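Local coordinates for protein lipopolysaccharide core heptose(I) kinase WaaP (Pseudomonas aeruginosa, PDB 6DFL) that phosphorylates the first heptose of the lipopolysaccharide inner core with ATP and also acts as a protein tyrosine kinase that phosphorylates itself, at residues Trp202-Leu207 / Ala244-Trp249; Ala209-Ala214 / Arg222-Phe227; Ser213-Gly218 / Arg252-Leu257. All blocks are in the same frame, centred on the assembly; numbering follows the deposited sequence.

Contact 1: Trp202-Leu207 / Ala244-Trp249; sequences WRNKDL and AGLLAW. With G9S (S-[2-({N-[(2S)-2-hydroxy-3,3-dimethyl-4-(phosphonooxy)butanoyl]-beta-alanyl}amino)ethyl] hexadecanethioate), chain C.
N204 offers the flat side of its amide to L246, and both methyls of the leucine settle over that one face. The division of labour between the two branches is clear: L246 CD1 stands above the amide carbon, 3.8 Å from N204 CG, while L246 CD2 stands above the carbonyl oxygen, 3.4 Å from N204 OD1. An aliphatic fork is thus laid on a polar plane from above, so the attraction between the two side chains is one of dispersion and shape. L246 CD1 also reaches back to the stem of the asparagine, 3.7 Å from N204 CB. The leucine extends across the gap because its CG lies anti to the backbone N (chi1 173°).

One turn further along, L207 adds a looser apolar touch, its CD1 4.4 Å from L246 CD2. The pairing joins two helices of the C-terminal lobe of a protein-kinase fold. Helix 200-212 appears to be the counterpart of helix F of eukaryotic kinases, since D206, on another side of the same helix, accepts hydrogen bonds from the backbone of H161 and R162, which precede the probable catalytic D163. Helix 244-257, the last of the chain, packs against it.

Next to L246 the chain turns to the bound acyl thioester. L247 presents its backbone O to C11 of G9S at 3.5 Å. The side-chain methyl L247 CD2 lies 3.7 Å from G9S O3, the thioester carbonyl oxygen, while L228 of helix 221-232 touches the same leucine side chain.

Contact 2: Ala209-Ala214 / Arg222-Phe227; sequences ALYFSA and RDKLRF. With G9S (S-[2-({N-[(2S)-2-hydroxy-3,3-dimethyl-4-(phosphonooxy)butanoyl]-beta-alanyl}amino)ethyl] hexadecanethioate), chain C.
Y211 CG lies anti to the backbone N (chi1 -175°), and K224 CG lies anti to its carbonyl carbon with the chain extended beyond; the lysine end then meets the phenol oxygen, K224 NZ donating a hydrogen bond of 2.7 Å to Y211 OH. The two side chains cross at about a right angle, with the ammonium at the edge of the phenol and in its plane. This bond bridges helices 200-212 and 221-232 in the helical lobe of the kinase fold, where the palmitoyl chain of a phosphopantetheine thioester is held between them.

Both aromatic rings turn a face to that chain. C13 of G9S lies over the centre of the Y211 ring, and C12 of G9S comes to 3.5 Å from Y211 CE2. Further down the chain F227, its CG likewise anti to the backbone N (chi1 -178°), lies flat against the methylenes: C21 of G9S is 3.5 Å from F227 CG, offset toward the rim. K224 uses its inner methylenes too, its CB 3.9 Å from C13 of G9S, so one lysine lines the pocket with carbon while its NZ is bonded to the tyrosine. L210 CD2 touches F227 CZ at 3.6 Å, approaching the ring obliquely.

Y211 OH is also hydrogen-bonded to E251 OE2 of helix 244-257; this tyrosine is a site of autophosphorylation, unmodified here. On helix 221-232, R222 and R226 form salt bridges with acidic side chains of another protein chain, probably the acyl carrier protein that brings the thioester. At the end of helix 200-212, S213 OG donates to L210 O at 3.0 Å, tilted 25° from the carbonyl plane.

Contact 3: Ser213-Gly218 / Arg252-Leu257; sequences SALDIG and RKAEKL
A type I beta turn from A214 to I217 places L215 at its second position and aims that residue's side chain at A254. The turn belongs to the loop that leaves helix 200-212 in the helical lobe of the kinase fold, and it packs on helix 244-257; of the residues 213-218, L215 makes the contact with that helix. Its first torsion (chi1 -57°) sets CG anti to the carbonyl carbon, and a trans second torsion carries the fork outward, where its two methyls share the work.

CD2 of L215 meets the methyl of the alanine, 3.7 Å from A254 CB. CD1 of L215 reaches further along the helix, to the A254 backbone O at 3.7 Å and, one turn on, to L257 CB at 4.1 Å. With alanine at this position, the CA atoms of L215 and A254 are 7.1 Å apart. The side chains meet by apolar packing, and one methyl also rests on a backbone carbonyl oxygen.

F212, just before the loop, flanks the seam by touching both A254 and L257. At the last position of the turn, I217 touches the bound acyl chain, so the loop also contributes to the wall of the ligand pocket. G218 follows, and its backbone O accepts a hydrogen bond from K140 NZ.

In the fold
The three contacts form one cluster on the same side of the kinase's centre. The centres of contacts 1 and 2 are 11 Å apart, those of 2 and 3 only 9 Å, and those of 1 and 3 14 Å. Helix 200-212 serves contacts 1 and 2, the loop after it serves contact 3, and helix 244-257 returns to close contacts 1 and 3. Contact 2, with helix 221-232, falls between these ends in the chain. Contacts 2 and 3 share S213 and A214, and Y211 packs on A254; W249 on F212 and L207 on F227 link contacts 1 and 2. Together they contribute much of the helical part of the pocket for the acyl thioester.

Contact 1: Trp202-Leu207 / Ala244-Trp249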
loop_
_atom_site.group_PDB
_atom_site.type_symbol
_atom_site.label_atom_id
_atom_site.label_comp_id
_atom_site.label_asym_id
_atom_site.label_seq_id
_atom_site.Cartn_x
_atom_site.Cartn_y
_atom_site.Cartn_z
ATOM N N TRP A 202 10.421 -7.074 10.636
ATOM C CA TRP A 202 10.263 -7.049 9.194
ATOM C C TRP A 202 8.982 -6.324 8.799
ATOM O O TRP A 202 8.994 -5.533 7.844
ATOM C CB TRP A 202 10.315 -8.474 8.641
ATOM C CG TRP A 202 11.695 -9.026 8.673
ATOM C CD1 TRP A 202 12.157 -10.038 9.460
ATOM C CD2 TRP A 202 12.817 -8.587 7.875
ATOM N NE1 TRP A 202 13.499 -10.258 9.206
ATOM C CE2 TRP A 202 13.922 -9.387 8.232
ATOM C CE3 TRP A 202 12.984 -7.609 6.886
ATOM C CZ2 TRP A 202 15.190 -9.234 7.630
ATOM C CZ3 TRP A 202 14.247 -7.451 6.292
ATOM C CH2 TRP A 202 15.329 -8.257 6.671
ATOM N N ARG A 203 7.883 -6.573 9.528
ATOM C CA ARG A 203 6.672 -5.765 9.381
ATOM C C ARG A 203 7.009 -4.277 9.383
ATOM O O ARG A 203 6.550 -3.512 8.524
ATOM C CB ARG A 203 5.671 -6.075 10.510
ATOM C CG ARG A 203 4.903 -7.423 10.394
ATOM C CD ARG A 203 3.945 -7.692 11.592
ATOM N NE ARG A 203 3.414 -9.061 11.584
ATOM C CZ ARG A 203 2.136 -9.387 11.364
ATOM N NH1 ARG A 203 1.753 -10.666 11.380
ATOM N NH2 ARG A 203 1.225 -8.437 11.163
ATOM N N ASN A 204 7.824 -3.850 10.343
ATOM C CA ASN A 204 8.025 -2.424 10.531
ATOM C C ASN A 204 8.887 -1.836 9.419
ATOM O O ASN A 204 8.630 -0.716 8.967
ATOM C CB ASN A 204 8.633 -2.160 11.904
ATOM C CG ASN A 204 7.716 -2.596 13.045
ATOM O OD1 ASN A 204 6.490 -2.737 12.888
ATOM N ND2 ASN A 204 8.314 -2.819 14.200
ATOM N N LYS A 205 9.894 -2.587 8.949
ATOM C CA LYS A 205 10.698 -2.137 7.818
ATOM C C LYS A 205 9.811 -1.816 6.615
ATOM O O LYS A 205 9.907 -0.727 6.043
ATOM C CB LYS A 205 11.762 -3.182 7.461
ATOM C CG LYS A 205 12.955 -3.266 8.446
ATOM C CD LYS A 205 14.233 -3.771 7.750
ATOM C CE LYS A 205 15.449 -3.824 8.680
ATOM N NZ LYS A 205 15.477 -5.051 9.539
ATOM N N ASP A 206 8.905 -2.740 6.246
ATOM C CA ASP A 206 7.962 -2.484 5.153
ATOM C C ASP A 206 7.156 -1.219 5.407
ATOM O O ASP A 206 6.964 -0.398 4.498
ATOM C CB ASP A 206 6.989 -3.647 4.996
ATOM C CG ASP A 206 7.542 -4.813 4.212
ATOM O OD1 ASP A 206 8.753 -4.862 3.876
ATOM O OD2 ASP A 206 6.716 -5.719 3.947
ATOM N N LEU A 207 6.600 -1.092 6.623
ATOM C CA LEU A 207 5.791 0.071 6.965
ATOM C C LEU A 207 6.604 1.347 6.894
ATOM O O LEU A 207 6.110 2.382 6.442
ATOM C CB LEU A 207 5.212 -0.068 8.373
ATOM C CG LEU A 207 4.125 -1.090 8.698
ATOM C CD1 LEU A 207 3.840 -1.005 10.183
ATOM C CD2 LEU A 207 2.894 -0.827 7.864
ATOM N N ALA A 244 3.954 3.558 19.771
ATOM C CA ALA A 244 4.388 4.941 19.940
ATOM C C ALA A 244 5.824 5.156 19.474
ATOM O O ALA A 244 6.119 6.149 18.798
ATOM C CB ALA A 244 4.254 5.339 21.407
ATOM N N GLY A 245 6.728 4.246 19.844
ATOM C CA GLY A 245 8.130 4.419 19.514
ATOM C C GLY A 245 8.409 4.231 18.035
ATOM O O GLY A 245 9.142 5.016 17.428
ATOM N N LEU A 246 7.827 3.192 17.437
ATOM C CA LEU A 246 7.884 3.032 15.996
ATOM C C LEU A 246 7.383 4.281 15.281
ATOM O O LEU A 246 8.073 4.846 14.433
ATOM C CB LEU A 246 7.073 1.813 15.590
ATOM C CG LEU A 246 6.870 1.572 14.092
ATOM C CD1 LEU A 246 8.187 1.203 13.437
ATOM C CD2 LEU A 246 5.807 0.472 13.870
ATOM N N LEU A 247 6.198 4.754 15.639
ATOM C CA LEU A 247 5.629 5.900 14.938
ATOM C C LEU A 247 6.444 7.170 15.141
ATOM O O LEU A 247 6.439 8.052 14.276
ATOM C CB LEU A 247 4.197 6.128 15.405
ATOM C CG LEU A 247 3.287 4.968 15.034
ATOM C CD1 LEU A 247 1.857 5.208 15.545
ATOM C CD2 LEU A 247 3.321 4.796 13.526
ATOM N N ALA A 248 7.105 7.309 16.287
ATOM C CA ALA A 248 7.899 8.503 16.530
ATOM C C ALA A 248 9.192 8.447 15.731
ATOM O O ALA A 248 9.659 9.466 15.209
ATOM C CB ALA A 248 8.202 8.635 18.017
ATOM N N TRP A 249 9.768 7.252 15.618
ATOM C CA TRP A 249 10.945 7.066 14.787
ATOM C C TRP A 249 10.626 7.364 13.334
ATOM O O TRP A 249 11.308 8.177 12.703
ATOM C CB TRP A 249 11.477 5.647 14.938
ATOM C CG TRP A 249 12.572 5.358 13.974
ATOM C CD1 TRP A 249 13.899 5.653 14.128
ATOM C CD2 TRP A 249 12.447 4.720 12.703
ATOM N NE1 TRP A 249 14.604 5.233 13.035
ATOM C CE2 TRP A 249 13.741 4.661 12.139
ATOM C CE3 TRP A 249 11.374 4.195 11.983
ATOM C CZ2 TRP A 249 13.986 4.092 10.888
ATOM C CZ3 TRP A 249 11.618 3.639 10.737
ATOM C CH2 TRP A 249 12.916 3.596 10.200
HETATM C C1 G9S C . -0.047 10.718 13.911
HETATM C C2 G9S C . -0.427 13.166 14.373
HETATM C C3 G9S C . 0.072 14.478 14.957
HETATM C C4 G9S C . 0.363 14.470 16.447
HETATM C C5 G9S C . 0.079 12.589 18.262
HETATM C C6 G9S C . -2.454 13.072 18.911
HETATM C C7 G9S C . -3.198 13.868 19.956
HETATM C C8 G9S C . -2.906 13.509 17.543
HETATM C C10 G9S C . 2.420 8.766 12.376
HETATM C C11 G9S C . 3.811 8.330 12.009
HETATM C C12 G9S C . 3.932 7.644 10.668
HETATM C C13 G9S C . 2.665 7.612 9.832
HETATM C C14 G9S C . 2.081 6.224 9.538
HETATM C C15 G9S C . 2.370 5.628 8.169
HETATM C C16 G9S C . 1.584 6.153 6.991
HETATM N N2 G9S C . 0.403 11.973 14.455
HETATM C C19 G9S C . 0.196 10.501 12.438
HETATM C C20 G9S C . -2.778 11.625 19.125
HETATM C C21 G9S C . 1.370 5.226 5.798
HETATM C C22 G9S C . 1.101 5.951 4.482
HETATM C C23 G9S C . 1.275 5.199 3.196
HETATM C C24 G9S C . 0.043 5.092 2.321
HETATM C C25 G9S C . 0.169 4.560 0.899
HETATM C C26 G9S C . -0.927 4.937 -0.102
HETATM C C27 G9S C . -0.726 6.208 -0.906
HETATM C C28 G9S C . -1.672 6.419 -2.051
HETATM C C29 G9S C . -1.094 6.481 -3.429
HETATM C C30 G9S C . -0.932 13.346 19.136
HETATM N N3 G9S C . 0.667 13.140 17.032
HETATM O O2 G9S C . -1.534 13.111 13.848
HETATM O O3 G9S C . 1.704 8.094 13.107
HETATM O O4 G9S C . 0.430 11.466 18.612
HETATM O O5 G9S C . -0.627 14.693 19.140
HETATM O O6 G9S C . -2.544 14.045 21.173
HETATM O O8 G9S C . -2.523 14.773 23.592
HETATM O O9 G9S C . -3.787 12.703 22.943
HETATM P P1 G9S C . -3.350 14.091 22.521
HETATM S S1 G9S C . 1.915 10.415 11.958
#

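Contact 2: Ala209-Ala214 / Arg222-Phe227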
loop_
_atom_site.group_PDB
_atom_site.type_symbol
_atom_site.label_atom_id
_atom_site.label_comp_id
_atom_site.label_asym_id
_atom_site.label_seq_id
_atom_site.Cartn_x
_atom_site.Cartn_y
_atom_site.Cartn_z
ATOM N N ALA A 209 9.288 1.812 4.961
ATOM C CA ALA A 209 9.561 2.091 3.556
ATOM C C ALA A 209 8.307 2.592 2.850
ATOM O O ALA A 209 8.366 3.557 2.077
ATOM C CB ALA A 209 10.117 0.843 2.879
ATOM N N LEU A 210 7.148 1.979 3.123
ATOM C CA LEU A 210 5.940 2.462 2.468
ATOM C C LEU A 210 5.701 3.925 2.798
ATOM O O LEU A 210 5.402 4.731 1.907
ATOM C CB LEU A 210 4.750 1.610 2.859
ATOM C CG LEU A 210 3.530 2.050 2.074
ATOM C CD1 LEU A 210 3.746 1.876 0.597
ATOM C CD2 LEU A 210 2.304 1.269 2.537
ATOM N N TYR A 211 5.908 4.300 4.059
ATOM C CA TYR A 211 5.723 5.687 4.463
ATOM C C TYR A 211 6.719 6.614 3.756
ATOM O O TYR A 211 6.334 7.656 3.221
ATOM C CB TYR A 211 5.864 5.802 5.978
ATOM C CG TYR A 211 5.584 7.178 6.530
ATOM C CD1 TYR A 211 4.653 8.013 5.931
ATOM C CD2 TYR A 211 6.268 7.648 7.642
ATOM C CE1 TYR A 211 4.399 9.280 6.435
ATOM C CE2 TYR A 211 6.017 8.905 8.155
ATOM C CZ TYR A 211 5.093 9.721 7.538
ATOM O OH TYR A 211 4.845 10.977 8.045
ATOM N N PHE A 212 8.005 6.270 3.764
ATOM C CA PHE A 212 8.968 7.193 3.166
ATOM C C PHE A 212 8.730 7.339 1.679
ATOM O O PHE A 212 8.950 8.416 1.129
ATOM C CB PHE A 212 10.390 6.744 3.472
ATOM C CG PHE A 212 10.630 6.536 4.950
ATOM C CD1 PHE A 212 9.928 7.285 5.882
ATOM C CD2 PHE A 212 11.518 5.583 5.407
ATOM C CE1 PHE A 212 10.125 7.113 7.229
ATOM C CE2 PHE A 212 11.709 5.404 6.780
ATOM C CZ PHE A 212 11.006 6.172 7.677
ATOM N N SER A 213 8.205 6.312 1.024
ATOM C CA SER A 213 7.887 6.492 -0.384
ATOM C C SER A 213 6.709 7.427 -0.602
ATOM O O SER A 213 6.389 7.727 -1.752
ATOM C CB SER A 213 7.613 5.139 -1.043
ATOM O OG SER A 213 6.244 4.779 -0.966
ATOM N N ALA A 214 6.040 7.912 0.451
ATOM C CA ALA A 214 4.788 8.627 0.233
ATOM C C ALA A 214 4.761 9.994 0.906
ATOM O O ALA A 214 3.685 10.594 1.017
ATOM C CB ALA A 214 3.609 7.770 0.688
ATOM N N ARG A 222 -4.347 12.871 9.162
ATOM C CA ARG A 222 -5.467 11.958 9.305
ATOM C C ARG A 222 -5.455 10.882 8.232
ATOM O O ARG A 222 -5.876 9.748 8.493
ATOM C CB ARG A 222 -6.777 12.748 9.305
ATOM C CG ARG A 222 -7.066 13.347 10.667
ATOM C CD ARG A 222 -7.806 14.663 10.597
ATOM N NE ARG A 222 -6.875 15.755 10.356
ATOM C CZ ARG A 222 -6.805 16.443 9.229
ATOM N NH1 ARG A 222 -5.908 17.407 9.126
ATOM N NH2 ARG A 222 -7.629 16.177 8.223
ATOM N N ASP A 223 -4.970 11.199 7.031
ATOM C CA ASP A 223 -4.751 10.138 6.055
ATOM C C ASP A 223 -3.773 9.102 6.587
ATOM O O ASP A 223 -3.867 7.926 6.238
ATOM C CB ASP A 223 -4.248 10.717 4.735
ATOM C CG ASP A 223 -5.178 11.768 4.161
ATOM O OD1 ASP A 223 -6.426 11.637 4.305
ATOM O OD2 ASP A 223 -4.650 12.732 3.551
ATOM N N LYS A 224 -2.850 9.502 7.452
ATOM C CA LYS A 224 -1.911 8.527 7.995
ATOM C C LYS A 224 -2.543 7.700 9.115
ATOM O O LYS A 224 -2.302 6.488 9.199
ATOM C CB LYS A 224 -0.635 9.235 8.479
ATOM C CG LYS A 224 0.147 9.979 7.382
ATOM C CD LYS A 224 1.244 10.848 7.982
ATOM C CE LYS A 224 1.666 11.940 7.016
ATOM N NZ LYS A 224 2.833 12.704 7.546
ATOM N N LEU A 225 -3.347 8.331 9.985
ATOM C CA LEU A 225 -4.104 7.571 10.989
ATOM C C LEU A 225 -5.091 6.621 10.325
ATOM O O LEU A 225 -5.204 5.459 10.726
ATOM C CB LEU A 225 -4.833 8.516 11.949
ATOM C CG LEU A 225 -3.978 9.527 12.712
ATOM C CD1 LEU A 225 -4.837 10.566 13.401
ATOM C CD2 LEU A 225 -3.098 8.804 13.697
ATOM N N ARG A 226 -5.827 7.097 9.315
ATOM C CA ARG A 226 -6.636 6.185 8.515
ATOM C C ARG A 226 -5.811 4.989 8.070
ATOM O O ARG A 226 -6.248 3.843 8.194
ATOM C CB ARG A 226 -7.203 6.909 7.293
ATOM C CG ARG A 226 -8.572 7.507 7.470
ATOM C CD ARG A 226 -8.951 8.503 6.392
ATOM N NE ARG A 226 -9.857 9.530 6.905
ATOM C CZ ARG A 226 -9.536 10.812 7.093
ATOM N NH1 ARG A 226 -8.323 11.266 6.779
ATOM N NH2 ARG A 226 -10.437 11.659 7.586
ATOM N N PHE A 227 -4.598 5.234 7.559
ATOM C CA PHE A 227 -3.769 4.116 7.137
ATOM C C PHE A 227 -3.502 3.166 8.294
ATOM O O PHE A 227 -3.613 1.949 8.136
ATOM C CB PHE A 227 -2.431 4.589 6.548
ATOM C CG PHE A 227 -1.595 3.455 6.064
ATOM C CD1 PHE A 227 -1.684 3.035 4.750
ATOM C CD2 PHE A 227 -0.810 2.735 6.933
ATOM C CE1 PHE A 227 -0.966 1.945 4.306
ATOM C CE2 PHE A 227 -0.083 1.646 6.483
ATOM C CZ PHE A 227 -0.166 1.255 5.170
HETATM C C1 G9S C . -0.047 10.718 13.911
HETATM C C2 G9S C . -0.427 13.166 14.373
HETATM C C3 G9S C . 0.072 14.478 14.957
HETATM C C4 G9S C . 0.363 14.470 16.447
HETATM C C5 G9S C . 0.079 12.589 18.262
HETATM C C6 G9S C . -2.454 13.072 18.911
HETATM C C7 G9S C . -3.198 13.868 19.956
HETATM C C8 G9S C . -2.906 13.509 17.543
HETATM C C10 G9S C . 2.420 8.766 12.376
HETATM C C11 G9S C . 3.811 8.330 12.009
HETATM C C12 G9S C . 3.932 7.644 10.668
HETATM C C13 G9S C . 2.665 7.612 9.832
HETATM C C14 G9S C . 2.081 6.224 9.538
HETATM C C15 G9S C . 2.370 5.628 8.169
HETATM C C16 G9S C . 1.584 6.153 6.991
HETATM N N2 G9S C . 0.403 11.973 14.455
HETATM C C19 G9S C . 0.196 10.501 12.438
HETATM C C20 G9S C . -2.778 11.625 19.125
HETATM C C21 G9S C . 1.370 5.226 5.798
HETATM C C22 G9S C . 1.101 5.951 4.482
HETATM C C23 G9S C . 1.275 5.199 3.196
HETATM C C24 G9S C . 0.043 5.092 2.321
HETATM C C25 G9S C . 0.169 4.560 0.899
HETATM C C26 G9S C . -0.927 4.937 -0.102
HETATM C C27 G9S C . -0.726 6.208 -0.906
HETATM C C28 G9S C . -1.672 6.419 -2.051
HETATM C C29 G9S C . -1.094 6.481 -3.429
HETATM C C30 G9S C . -0.932 13.346 19.136
HETATM N N3 G9S C . 0.667 13.140 17.032
HETATM O O2 G9S C . -1.534 13.111 13.848
HETATM O O3 G9S C . 1.704 8.094 13.107
HETATM O O4 G9S C . 0.430 11.466 18.612
HETATM O O5 G9S C . -0.627 14.693 19.140
HETATM O O6 G9S C . -2.544 14.045 21.173
HETATM O O8 G9S C . -2.523 14.773 23.592
HETATM O O9 G9S C . -3.787 12.703 22.943
HETATM P P1 G9S C . -3.350 14.091 22.521
HETATM S S1 G9S C . 1.915 10.415 11.958
#

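Contact 3: Ser213-Gly218 / Arg252-Leu257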
loop_
_atom_site.group_PDB
_atom_site.type_symbol
_atom_site.label_atom_id
_atom_site.label_comp_id
_atom_site.label_asym_id
_atom_site.label_seq_id
_atom_site.Cartn_x
_atom_site.Cartn_y
_atom_site.Cartn_z
ATOM N N SER A 213 8.205 6.312 1.024
ATOM C CA SER A 213 7.887 6.492 -0.384
ATOM C C SER A 213 6.709 7.427 -0.602
ATOM O O SER A 213 6.389 7.727 -1.752
ATOM C CB SER A 213 7.613 5.139 -1.043
ATOM O OG SER A 213 6.244 4.779 -0.966
ATOM N N ALA A 214 6.040 7.912 0.451
ATOM C CA ALA A 214 4.788 8.627 0.233
ATOM C C ALA A 214 4.761 9.994 0.906
ATOM O O ALA A 214 3.685 10.594 1.017
ATOM C CB ALA A 214 3.609 7.770 0.688
ATOM N N LEU A 215 5.927 10.519 1.299
ATOM C CA LEU A 215 6.035 11.795 2.002
ATOM C C LEU A 215 5.661 13.008 1.162
ATOM O O LEU A 215 5.537 14.104 1.722
ATOM C CB LEU A 215 7.454 11.988 2.522
ATOM C CG LEU A 215 7.904 10.864 3.443
ATOM C CD1 LEU A 215 9.319 11.103 3.906
ATOM C CD2 LEU A 215 6.914 10.712 4.642
ATOM N N ASP A 216 5.446 12.849 -0.140
ATOM C CA ASP A 216 5.348 13.990 -1.038
ATOM C C ASP A 216 4.021 14.027 -1.787
ATOM O O ASP A 216 3.929 14.634 -2.855
ATOM C CB ASP A 216 6.530 13.967 -2.019
ATOM C CG ASP A 216 6.679 15.256 -2.776
ATOM O OD1 ASP A 216 6.847 16.309 -2.121
ATOM O OD2 ASP A 216 6.614 15.211 -4.024
ATOM N N ILE A 217 2.980 13.398 -1.262
ATOM C CA ILE A 217 1.713 13.359 -1.965
ATOM C C ILE A 217 0.608 14.057 -1.182
ATOM O O ILE A 217 -0.572 13.930 -1.531
ATOM C CB ILE A 217 1.324 11.918 -2.316
ATOM C CG1 ILE A 217 1.081 11.107 -1.032
ATOM C CG2 ILE A 217 2.389 11.270 -3.192
ATOM C CD1 ILE A 217 0.756 9.676 -1.301
ATOM N N GLY A 218 0.959 14.811 -0.146
ATOM C CA GLY A 218 -0.053 15.554 0.582
ATOM C C GLY A 218 -0.916 14.711 1.501
ATOM O O GLY A 218 -2.129 14.940 1.597
ATOM N N ARG A 252 10.418 10.849 12.651
ATOM C CA ARG A 252 11.686 11.553 12.751
ATOM C C ARG A 252 12.513 11.360 11.488
ATOM O O ARG A 252 13.055 12.322 10.936
ATOM C CB ARG A 252 12.450 11.065 13.975
ATOM C CG ARG A 252 12.103 11.784 15.240
ATOM C CD ARG A 252 13.195 11.560 16.271
ATOM N NE ARG A 252 13.611 10.160 16.308
ATOM C CZ ARG A 252 12.933 9.203 16.938
ATOM N NH1 ARG A 252 11.810 9.498 17.586
ATOM N NH2 ARG A 252 13.377 7.953 16.927
ATOM N N LYS A 253 12.616 10.114 11.024
ATOM C CA LYS A 253 13.213 9.834 9.725
ATOM C C LYS A 253 12.511 10.605 8.609
ATOM O O LYS A 253 13.167 11.231 7.767
ATOM C CB LYS A 253 13.169 8.336 9.453
ATOM C CG LYS A 253 14.118 7.885 8.365
ATOM C CD LYS A 253 14.859 6.656 8.820
ATOM C CE LYS A 253 15.923 6.239 7.817
ATOM N NZ LYS A 253 16.682 5.051 8.323
ATOM N N ALA A 254 11.174 10.585 8.596
ATOM C CA ALA A 254 10.429 11.270 7.539
ATOM C C ALA A 254 10.694 12.770 7.531
ATOM O O ALA A 254 10.709 13.387 6.456
ATOM C CB ALA A 254 8.930 11.004 7.680
ATOM N N GLU A 255 10.899 13.376 8.705
ATOM C CA GLU A 255 11.291 14.782 8.754
ATOM C C GLU A 255 12.615 15.015 8.023
ATOM O O GLU A 255 12.681 15.815 7.082
ATOM C CB GLU A 255 11.372 15.252 10.207
ATOM C CG GLU A 255 10.039 15.782 10.747
ATOM C CD GLU A 255 9.937 15.762 12.285
ATOM O OE1 GLU A 255 10.990 15.894 12.958
ATOM O OE2 GLU A 255 8.800 15.617 12.815
ATOM N N LYS A 256 13.682 14.310 8.438
ATOM C CA LYS A 256 14.999 14.488 7.821
ATOM C C LYS A 256 14.954 14.217 6.324
ATOM O O LYS A 256 15.546 14.961 5.534
ATOM C CB LYS A 256 16.037 13.577 8.482
ATOM C CG LYS A 256 16.480 14.030 9.864
ATOM C CD LYS A 256 17.479 13.055 10.470
ATOM C CE LYS A 256 16.840 12.234 11.581
ATOM N NZ LYS A 256 16.285 13.098 12.657
ATOM N N LEU A 257 14.240 13.165 5.917
ATOM C CA LEU A 257 14.118 12.840 4.500
ATOM C C LEU A 257 13.447 13.950 3.698
ATOM O O LEU A 257 13.639 14.020 2.478
ATOM C CB LEU A 257 13.347 11.532 4.333
ATOM C CG LEU A 257 14.063 10.263 4.796
ATOM C CD1 LEU A 257 13.079 9.113 4.921
ATOM C CD2 LEU A 257 15.164 9.892 3.836
#